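Local coordinates for cyclic AMP receptor protein (Thermus thermophilus, PDB 4EV0) that activates transcription from a set of promoters in a cyclic AMP-dependent manner, binding DNA as a homodimer through a winged helix-turn-helix domain, at residues H8-E13 with R110-V115; S20-R25 with L98-E103. One frame throughout, in Å; residues are numbered along the deposited sequence.

Contact 1 (H8-E13 with R110-V115); sequences HGLAPE and RRLPLV. With SO4 (sulfate ion), chain H.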
ATOM      1  N   HIS B   8     -21.347 -12.427   2.559  1.00 66.24           N
ATOM      2  CA  HIS B   8     -21.595 -12.513   1.122  1.00 71.47           C
ATOM      3  C   HIS B   8     -21.658 -13.966   0.626  1.00 72.61           C
ATOM      4  O   HIS B   8     -20.792 -14.776   0.940  1.00 74.11           O
ATOM      5  CB  HIS B   8     -20.528 -11.714   0.360  1.00 71.55           C
ATOM      6  CG  HIS B   8     -20.830 -11.542  -1.097  1.00 77.07           C
ATOM      7  ND1 HIS B   8     -20.551 -12.515  -2.036  1.00 77.88           N
ATOM      8  CD2 HIS B   8     -21.396 -10.515  -1.773  1.00 79.77           C
ATOM      9  CE1 HIS B   8     -20.933 -12.093  -3.229  1.00 82.54           C
ATOM     10  NE2 HIS B   8     -21.446 -10.881  -3.097  1.00 84.31           N
ATOM     11  N   GLY B   9     -22.706 -14.295  -0.120  1.00 68.35           N
ATOM     12  CA  GLY B   9     -22.854 -15.629  -0.679  1.00 72.09           C
ATOM     13  C   GLY B   9     -23.727 -16.572   0.123  1.00 75.53           C
ATOM     14  O   GLY B   9     -24.146 -17.624  -0.388  1.00 76.96           O
ATOM     15  N   LEU B  10     -24.005 -16.211   1.375  1.00 73.60           N
ATOM     16  CA  LEU B  10     -24.778 -17.088   2.246  1.00 71.87           C
ATOM     17  C   LEU B  10     -26.284 -16.872   2.111  1.00 75.16           C
ATOM     18  O   LEU B  10     -26.761 -15.740   2.029  1.00 77.07           O
ATOM     19  CB  LEU B  10     -24.378 -16.875   3.704  1.00 70.89           C
ATOM     20  CG  LEU B  10     -22.925 -17.007   4.149  1.00 67.33           C
ATOM     21  CD1 LEU B  10     -22.872 -16.587   5.631  1.00 63.11           C
ATOM     22  CD2 LEU B  10     -22.398 -18.427   3.937  1.00 65.85           C
ATOM     23  N   ALA B  11     -27.028 -17.970   2.105  1.00 69.49           N
ATOM     24  CA  ALA B  11     -28.482 -17.921   2.232  1.00 75.25           C
ATOM     25  C   ALA B  11     -28.921 -17.228   3.550  1.00 73.08           C
ATOM     26  O   ALA B  11     -28.138 -17.147   4.502  1.00 68.24           O
ATOM     27  CB  ALA B  11     -29.048 -19.339   2.130  1.00 76.17           C
ATOM     28  N   PRO B  12     -30.160 -16.698   3.589  1.00 71.81           N
ATOM     29  CA  PRO B  12     -30.705 -16.016   4.781  1.00 71.39           C
ATOM     30  C   PRO B  12     -30.612 -16.838   6.067  1.00 68.58           C
ATOM     31  O   PRO B  12     -30.268 -16.286   7.118  1.00 66.20           O
ATOM     32  CB  PRO B  12     -32.172 -15.797   4.409  1.00 76.68           C
ATOM     33  CG  PRO B  12     -32.141 -15.651   2.910  1.00 80.02           C
ATOM     34  CD  PRO B  12     -31.088 -16.618   2.443  1.00 75.39           C
ATOM     35  N   GLU B  13     -30.912 -18.131   5.961  1.00 70.29           N
ATOM     36  CA  GLU B  13     -30.816 -19.090   7.072  1.00 69.61           C
ATOM     37  C   GLU B  13     -29.366 -19.240   7.537  1.00 65.78           C
ATOM     38  O   GLU B  13     -29.097 -19.420   8.735  1.00 64.09           O
ATOM     39  CB  GLU B  13     -31.336 -20.480   6.640  1.00 69.69           C
ATOM     40  CG  GLU B  13     -32.830 -20.573   6.337  1.00 73.78           C
ATOM     41  CD  GLU B  13     -33.213 -20.112   4.935  1.00 79.12           C
ATOM     42  OE1 GLU B  13     -32.354 -19.573   4.199  1.00 78.91           O
ATOM     43  OE2 GLU B  13     -34.389 -20.281   4.563  1.00 81.76           O
ATOM     44  N   ARG B 110     -16.143 -24.422   9.999  1.00 75.56           N
ATOM     45  CA  ARG B 110     -16.339 -25.858   9.751  1.00 77.74           C
ATOM     46  C   ARG B 110     -17.735 -26.139   9.213  1.00 78.27           C
ATOM     47  O   ARG B 110     -17.935 -27.079   8.448  1.00 80.66           O
ATOM     48  CB  ARG B 110     -16.090 -26.683  11.011  1.00 81.46           C
ATOM     49  CG  ARG B 110     -14.628 -26.947  11.295  1.00 86.47           C
ATOM     50  CD  ARG B 110     -14.461 -27.918  12.469  1.00 94.43           C
ATOM     51  NE  ARG B 110     -13.262 -28.738  12.292  1.00101.69           N
ATOM     52  CZ  ARG B 110     -13.063 -29.923  12.864  1.00108.28           C
ATOM     53  NH1 ARG B 110     -13.987 -30.437  13.668  1.00113.23           N
ATOM     54  NH2 ARG B 110     -11.941 -30.594  12.634  1.00109.82           N
ATOM     55  N   ARG B 111     -18.692 -25.312   9.621  1.00 75.66           N
ATOM     56  CA  ARG B 111     -20.037 -25.354   9.063  1.00 77.62           C
ATOM     57  C   ARG B 111     -20.204 -24.443   7.834  1.00 74.51           C
ATOM     58  O   ARG B 111     -20.913 -24.811   6.898  1.00 75.17           O
ATOM     59  CB  ARG B 111     -21.090 -25.031  10.135  1.00 81.63           C
ATOM     60  CG  ARG B 111     -21.425 -26.229  11.036  1.00 87.56           C
ATOM     61  CD  ARG B 111     -22.911 -26.571  11.010  1.00 90.50           C
ATOM     62  NE  ARG B 111     -23.671 -25.700  11.902  1.00 91.40           N
ATOM     63  CZ  ARG B 111     -24.946 -25.891  12.237  1.00 95.59           C
ATOM     64  NH1 ARG B 111     -25.621 -26.929  11.754  1.00 99.02           N
ATOM     65  NH2 ARG B 111     -25.551 -25.043  13.064  1.00 94.72           N
ATOM     66  N   LEU B 112     -19.555 -23.271   7.836  1.00 66.87           N
ATOM     67  CA  LEU B 112     -19.629 -22.343   6.695  1.00 65.29           C
ATOM     68  C   LEU B 112     -18.274 -21.799   6.222  1.00 61.92           C
ATOM     69  O   LEU B 112     -17.918 -20.663   6.552  1.00 57.97           O
ATOM     70  CB  LEU B 112     -20.559 -21.161   7.002  1.00 65.80           C
ATOM     71  CG  LEU B 112     -22.021 -21.502   7.291  1.00 71.11           C
ATOM     72  CD1 LEU B 112     -22.834 -20.250   7.680  1.00 69.65           C
ATOM     73  CD2 LEU B 112     -22.631 -22.231   6.091  1.00 71.24           C
ATOM     74  N   PRO B 113     -17.540 -22.593   5.425  1.00 65.62           N
ATOM     75  CA  PRO B 113     -16.197 -22.226   4.952  1.00 61.36           C
ATOM     76  C   PRO B 113     -16.200 -20.863   4.264  1.00 59.28           C
ATOM     77  O   PRO B 113     -15.203 -20.133   4.281  1.00 56.54           O
ATOM     78  CB  PRO B 113     -15.874 -23.323   3.920  1.00 63.71           C
ATOM     79  CG  PRO B 113     -16.754 -24.455   4.242  1.00 67.19           C
ATOM     80  CD  PRO B 113     -18.009 -23.860   4.834  1.00 68.33           C
ATOM     81  N   LEU B 114     -17.334 -20.522   3.665  1.00 66.24           N
ATOM     82  CA  LEU B 114     -17.465 -19.280   2.924  1.00 66.62           C
ATOM     83  C   LEU B 114     -17.206 -18.047   3.809  1.00 67.90           C
ATOM     84  O   LEU B 114     -16.943 -16.937   3.297  1.00 67.11           O
ATOM     85  CB  LEU B 114     -18.842 -19.205   2.264  1.00 69.92           C
ATOM     86  CG  LEU B 114     -18.972 -18.271   1.060  1.00 74.88           C
ATOM     87  CD1 LEU B 114     -17.978 -18.668  -0.053  1.00 72.29           C
ATOM     88  CD2 LEU B 114     -20.411 -18.240   0.544  1.00 77.35           C
ATOM     89  N   VAL B 115     -17.268 -18.243   5.128  1.00 70.17           N
ATOM     90  CA  VAL B 115     -16.931 -17.178   6.071  1.00 69.87           C
ATOM     91  C   VAL B 115     -15.430 -16.947   6.101  1.00 68.26           C
ATOM     92  O   VAL B 115     -14.974 -15.810   6.121  1.00 69.49           O
ATOM     93  CB  VAL B 115     -17.415 -17.492   7.500  1.00 71.87           C
ATOM     94  CG1 VAL B 115     -16.900 -16.439   8.475  1.00 70.48           C
ATOM     95  CG2 VAL B 115     -18.930 -17.570   7.536  1.00 72.61           C
TER
HETATM   96  S   SO4 H 302     -20.928 -22.441   2.555  0.50 55.76           S
HETATM   97  O1  SO4 H 302     -21.424 -23.706   3.103  0.50 56.78           O
HETATM   98  O2  SO4 H 302     -20.207 -22.727   1.309  0.50 60.28           O
HETATM   99  O3  SO4 H 302     -22.041 -21.540   2.266  0.50 51.97           O
HETATM  100  O4  SO4 H 302     -20.023 -21.828   3.517  0.50 48.74           O
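Gly9 and Leu114 bring the two backbones nearest, with 7.4 Å between their CA atoms, where the turn before helix 12-19 passes the break between helices 102-111 and 114-135. Gly9 has a positive phi of 97°, a conformation suited to glycine, and a CB here would run into Leu114 CD2. Within 110-115, Val115 N donates to Leu112 O at 2.9 Å. Leu114 reaches across with CG anti to its backbone N (chi1 -158°), which lays Leu114 CD2 against the His8-Gly9 backbone, 3.5 Å from His8 O. Leu10 runs past it in the opposite sense, Leu10 CD2 meeting Leu114 CD2 at 3.9 Å, and crosses Leu112 at a slant, its CD1 and CD2 methyls each 4.2 Å from Leu112 CD1. A sulfate, probably from the crystallisation liquor, accepts a hydrogen bond from Leu114 N through O4 (3.0 Å, 160° at the hydrogen) and is also hydrogen-bonded to Arg110 NE of the second subunit. The N-terminal turn thus packs at the entry to helix 114-135, the long dimerisation helix of the CRP family, where Arg110 of the second subunit packs on Leu114. Across the two segments the join is apolar, while His8 O finds its polar partner in Asn118 ND2.

Contact 2 (S20-R25 with L98-E103); sequences SYFQRR and LALFRE
Backbone hydrogen bonds pair Gln23 with Ala99 in antiparallel fashion: Gln23 N donates to Ala99 O at 2.8 Å, and Ala99 N to Gln23 O at 2.7 Å, the latter almost straight at 177°. Arg24 and Leu98 form the adjoining non-hydrogen-bonded pair, their side chains running alongside each other in the same direction. Next to the Gln23-Ala99 pair, Phe22 CA makes a C-H...O contact with Ala99 O at 3.2 Å.

Packing around the Phe22 ring comes from two directions. Leu100 CB sits over one face, offset toward the rim and 3.9 Å from the centroid, in a CH-pi contact, while the backbone carbonyl Leu98 O lies at the ring edge, 3.4 Å from Phe22 CD2.

Polar side chains gather around Phe101. Arg25, bent at chi2 (-79°), crosses it at about a right angle, with Phe101 CE1 over one face of the guanidinium and NH2 3.5 Å from Phe101 CZ. The Gln23 amide also meets this ring, and Arg25 NH2 makes a weak hydrogen bond to Gln23 OE1.

Strand 23-27 lies beside strand 95-101, which in turn pairs with strand 42-46 in the beta roll of the cyclic nucleotide-binding domain; beyond Phe101, the N-cap residue, helix 102-111 begins and its Tyr105 packs on Leu100.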
ATOM      1  N   SER B  20     -25.200 -16.585  15.202  1.00 67.40           N
ATOM      2  CA  SER B  20     -25.465 -17.228  16.493  1.00 68.67           C
ATOM      3  C   SER B  20     -24.185 -17.547  17.264  1.00 68.16           C
ATOM      4  O   SER B  20     -24.236 -17.876  18.455  1.00 70.20           O
ATOM      5  CB  SER B  20     -26.321 -18.492  16.321  1.00 70.89           C
ATOM      6  OG  SER B  20     -25.588 -19.571  15.755  1.00 70.82           O
ATOM      7  N   TYR B  21     -23.043 -17.452  16.577  1.00 66.54           N
ATOM      8  CA  TYR B  21     -21.741 -17.674  17.209  1.00 66.16           C
ATOM      9  C   TYR B  21     -21.185 -16.401  17.893  1.00 63.77           C
ATOM     10  O   TYR B  21     -20.188 -16.446  18.624  1.00 61.81           O
ATOM     11  CB  TYR B  21     -20.749 -18.216  16.177  1.00 64.71           C
ATOM     12  CG  TYR B  21     -21.006 -19.644  15.732  1.00 67.49           C
ATOM     13  CD1 TYR B  21     -22.017 -19.947  14.822  1.00 67.98           C
ATOM     14  CD2 TYR B  21     -20.211 -20.687  16.191  1.00 68.31           C
ATOM     15  CE1 TYR B  21     -22.244 -21.255  14.404  1.00 68.88           C
ATOM     16  CE2 TYR B  21     -20.430 -21.997  15.777  1.00 71.24           C
ATOM     17  CZ  TYR B  21     -21.448 -22.273  14.888  1.00 72.25           C
ATOM     18  OH  TYR B  21     -21.666 -23.574  14.482  1.00 76.30           O
ATOM     19  N   PHE B  22     -21.847 -15.271  17.650  1.00 61.47           N
ATOM     20  CA  PHE B  22     -21.366 -13.970  18.104  1.00 62.79           C
ATOM     21  C   PHE B  22     -21.821 -13.628  19.535  1.00 66.00           C
ATOM     22  O   PHE B  22     -22.787 -14.195  20.056  1.00 66.44           O
ATOM     23  CB  PHE B  22     -21.831 -12.881  17.145  1.00 61.25           C
ATOM     24  CG  PHE B  22     -21.063 -12.833  15.870  1.00 60.00           C
ATOM     25  CD1 PHE B  22     -21.207 -13.829  14.917  1.00 60.61           C
ATOM     26  CD2 PHE B  22     -20.200 -11.779  15.607  1.00 57.77           C
ATOM     27  CE1 PHE B  22     -20.483 -13.776  13.721  1.00 59.65           C
ATOM     28  CE2 PHE B  22     -19.486 -11.728  14.426  1.00 56.37           C
ATOM     29  CZ  PHE B  22     -19.631 -12.724  13.487  1.00 56.82           C
ATOM     30  N   GLN B  23     -21.098 -12.708  20.162  1.00 69.60           N
ATOM     31  CA  GLN B  23     -21.421 -12.241  21.501  1.00 70.53           C
ATOM     32  C   GLN B  23     -21.546 -10.728  21.445  1.00 71.20           C
ATOM     33  O   GLN B  23     -20.792 -10.055  20.727  1.00 68.72           O
ATOM     34  CB  GLN B  23     -20.332 -12.666  22.487  1.00 70.58           C
ATOM     35  CG  GLN B  23     -20.068 -14.168  22.433  1.00 73.70           C
ATOM     36  CD  GLN B  23     -19.146 -14.684  23.525  1.00 77.19           C
ATOM     37  OE1 GLN B  23     -18.882 -14.004  24.520  1.00 78.10           O
ATOM     38  NE2 GLN B  23     -18.652 -15.911  23.339  1.00 76.90           N
ATOM     39  N   ARG B  24     -22.512 -10.198  22.183  1.00 86.28           N
ATOM     40  CA  ARG B  24     -22.757  -8.766  22.196  1.00 86.34           C
ATOM     41  C   ARG B  24     -21.779  -8.057  23.138  1.00 85.40           C
ATOM     42  O   ARG B  24     -21.569  -8.496  24.260  1.00 88.22           O
ATOM     43  CB  ARG B  24     -24.206  -8.496  22.604  1.00 90.32           C
ATOM     44  CG  ARG B  24     -25.240  -9.213  21.725  1.00 93.48           C
ATOM     45  CD  ARG B  24     -26.667  -8.994  22.243  1.00 98.59           C
ATOM     46  NE  ARG B  24     -27.666  -9.070  21.172  1.00100.08           N
ATOM     47  CZ  ARG B  24     -28.594 -10.018  21.067  1.00 99.30           C
ATOM     48  NH1 ARG B  24     -28.657 -10.985  21.966  1.00 98.83           N
ATOM     49  NH2 ARG B  24     -29.463  -9.995  20.062  1.00100.09           N
ATOM     50  N   ARG B  25     -21.159  -6.982  22.658  1.00 66.37           N
ATOM     51  CA  ARG B  25     -20.288  -6.139  23.480  1.00 67.05           C
ATOM     52  C   ARG B  25     -20.627  -4.665  23.212  1.00 69.33           C
ATOM     53  O   ARG B  25     -20.845  -4.274  22.063  1.00 66.58           O
ATOM     54  CB  ARG B  25     -18.806  -6.407  23.182  1.00 64.52           C
ATOM     55  CG  ARG B  25     -18.308  -7.842  23.472  1.00 65.95           C
ATOM     56  CD  ARG B  25     -18.055  -8.051  24.960  1.00 67.40           C
ATOM     57  NE  ARG B  25     -17.278  -9.256  25.271  1.00 66.93           N
ATOM     58  CZ  ARG B  25     -17.806 -10.459  25.487  1.00 69.87           C
ATOM     59  NH1 ARG B  25     -19.118 -10.642  25.383  1.00 70.46           N
ATOM     60  NH2 ARG B  25     -17.021 -11.487  25.796  1.00 70.89           N
ATOM     61  N   LEU B  98     -20.720  -6.837  17.607  1.00 73.66           N
ATOM     62  CA  LEU B  98     -20.909  -8.278  17.655  1.00 71.32           C
ATOM     63  C   LEU B  98     -19.541  -8.929  17.550  1.00 69.84           C
ATOM     64  O   LEU B  98     -18.859  -8.798  16.528  1.00 69.97           O
ATOM     65  CB  LEU B  98     -21.833  -8.752  16.538  1.00 69.52           C
ATOM     66  CG  LEU B  98     -23.318  -8.415  16.667  1.00 75.44           C
ATOM     67  CD1 LEU B  98     -24.033  -8.725  15.367  1.00 74.74           C
ATOM     68  CD2 LEU B  98     -23.967  -9.167  17.834  1.00 78.07           C
ATOM     69  N   ALA B  99     -19.130  -9.612  18.615  1.00 64.54           N
ATOM     70  CA  ALA B  99     -17.784 -10.167  18.699  1.00 62.37           C
ATOM     71  C   ALA B  99     -17.749 -11.657  18.397  1.00 66.62           C
ATOM     72  O   ALA B  99     -18.607 -12.429  18.855  1.00 68.37           O
ATOM     73  CB  ALA B  99     -17.194  -9.903  20.062  1.00 64.15           C
ATOM     74  N   LEU B 100     -16.748 -12.069  17.633  1.00 60.09           N
ATOM     75  CA  LEU B 100     -16.571 -13.486  17.369  1.00 59.04           C
ATOM     76  C   LEU B 100     -15.201 -13.945  17.853  1.00 61.22           C
ATOM     77  O   LEU B 100     -14.167 -13.515  17.343  1.00 60.63           O
ATOM     78  CB  LEU B 100     -16.760 -13.761  15.884  1.00 58.92           C
ATOM     79  CG  LEU B 100     -16.421 -15.165  15.409  1.00 61.24           C
ATOM     80  CD1 LEU B 100     -17.349 -16.180  16.064  1.00 63.33           C
ATOM     81  CD2 LEU B 100     -16.511 -15.200  13.891  1.00 59.07           C
ATOM     82  N   PHE B 101     -15.195 -14.806  18.860  1.00 74.64           N
ATOM     83  CA  PHE B 101     -13.939 -15.251  19.442  1.00 75.72           C
ATOM     84  C   PHE B 101     -13.306 -16.341  18.604  1.00 76.61           C
ATOM     85  O   PHE B 101     -13.947 -16.885  17.708  1.00 76.71           O
ATOM     86  CB  PHE B 101     -14.121 -15.618  20.912  1.00 77.58           C
ATOM     87  CG  PHE B 101     -14.322 -14.415  21.779  1.00 77.98           C
ATOM     88  CD1 PHE B 101     -15.559 -13.785  21.839  1.00 77.05           C
ATOM     89  CD2 PHE B 101     -13.263 -13.861  22.481  1.00 79.44           C
ATOM     90  CE1 PHE B 101     -15.747 -12.636  22.616  1.00 75.98           C
ATOM     91  CE2 PHE B 101     -13.447 -12.713  23.261  1.00 81.15           C
ATOM     92  CZ  PHE B 101     -14.690 -12.105  23.325  1.00 77.06           C
ATOM     93  N   ARG B 102     -12.034 -16.615  18.854  1.00 67.05           N
ATOM     94  CA  ARG B 102     -11.269 -17.492  17.980  1.00 69.32           C
ATOM     95  C   ARG B 102     -11.818 -18.928  17.976  1.00 74.51           C
ATOM     96  O   ARG B 102     -11.960 -19.545  16.915  1.00 72.04           O
ATOM     97  CB  ARG B 102      -9.790 -17.465  18.362  1.00 72.48           C
ATOM     98  CG  ARG B 102      -8.909 -18.117  17.323  1.00 75.78           C
ATOM     99  CD  ARG B 102      -7.438 -17.966  17.642  1.00 77.38           C
ATOM    100  NE  ARG B 102      -6.693 -19.104  17.116  1.00 80.14           N
ATOM    101  CZ  ARG B 102      -6.208 -19.196  15.876  1.00 81.48           C
ATOM    102  NH1 ARG B 102      -6.363 -18.199  15.005  1.00 77.44           N
ATOM    103  NH2 ARG B 102      -5.553 -20.292  15.511  1.00 83.19           N
ATOM    104  N   GLU B 103     -12.142 -19.449  19.158  1.00 92.09           N
ATOM    105  CA  GLU B 103     -12.676 -20.805  19.262  1.00 95.01           C
ATOM    106  C   GLU B 103     -14.049 -20.922  18.601  1.00 93.06           C
ATOM    107  O   GLU B 103     -14.382 -21.962  18.035  1.00 94.63           O
ATOM    108  CB  GLU B 103     -12.739 -21.278  20.723  1.00 99.64           C
ATOM    109  CG  GLU B 103     -11.380 -21.398  21.407  1.00103.90           C
ATOM    110  CD  GLU B 103     -10.348 -22.112  20.540  1.00109.77           C
ATOM    111  OE1 GLU B 103     -10.397 -23.362  20.448  1.00110.67           O
ATOM    112  OE2 GLU B 103      -9.489 -21.417  19.940  1.00107.34           O
TER
HETATM  113  O   HOH W   1     -18.105 -15.733  19.758  1.00 48.40           O

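From the N terminus the chain passes through 8-13, follows helix 12-19 and enters the first strand of the domain at 20-25. It then builds most of the beta structure before 98-103 returns to that strand, so contact 2 closes a loop of 72 intervening residues. Helix 102-111 leads on to 110-115, where contact 1 closes a wider loop around the first; the two are nested and do not cross. Their centres lie 16 Å apart. Helices 12-19 and 102-111 bridge the two sites, and Arg111 NE approaches Tyr21 OH at 3.9 Å. Contact 1 ties the turn before helix 12-19 to the entry of helix 114-135; contact 2 ties strand 23-27 to strand 95-101.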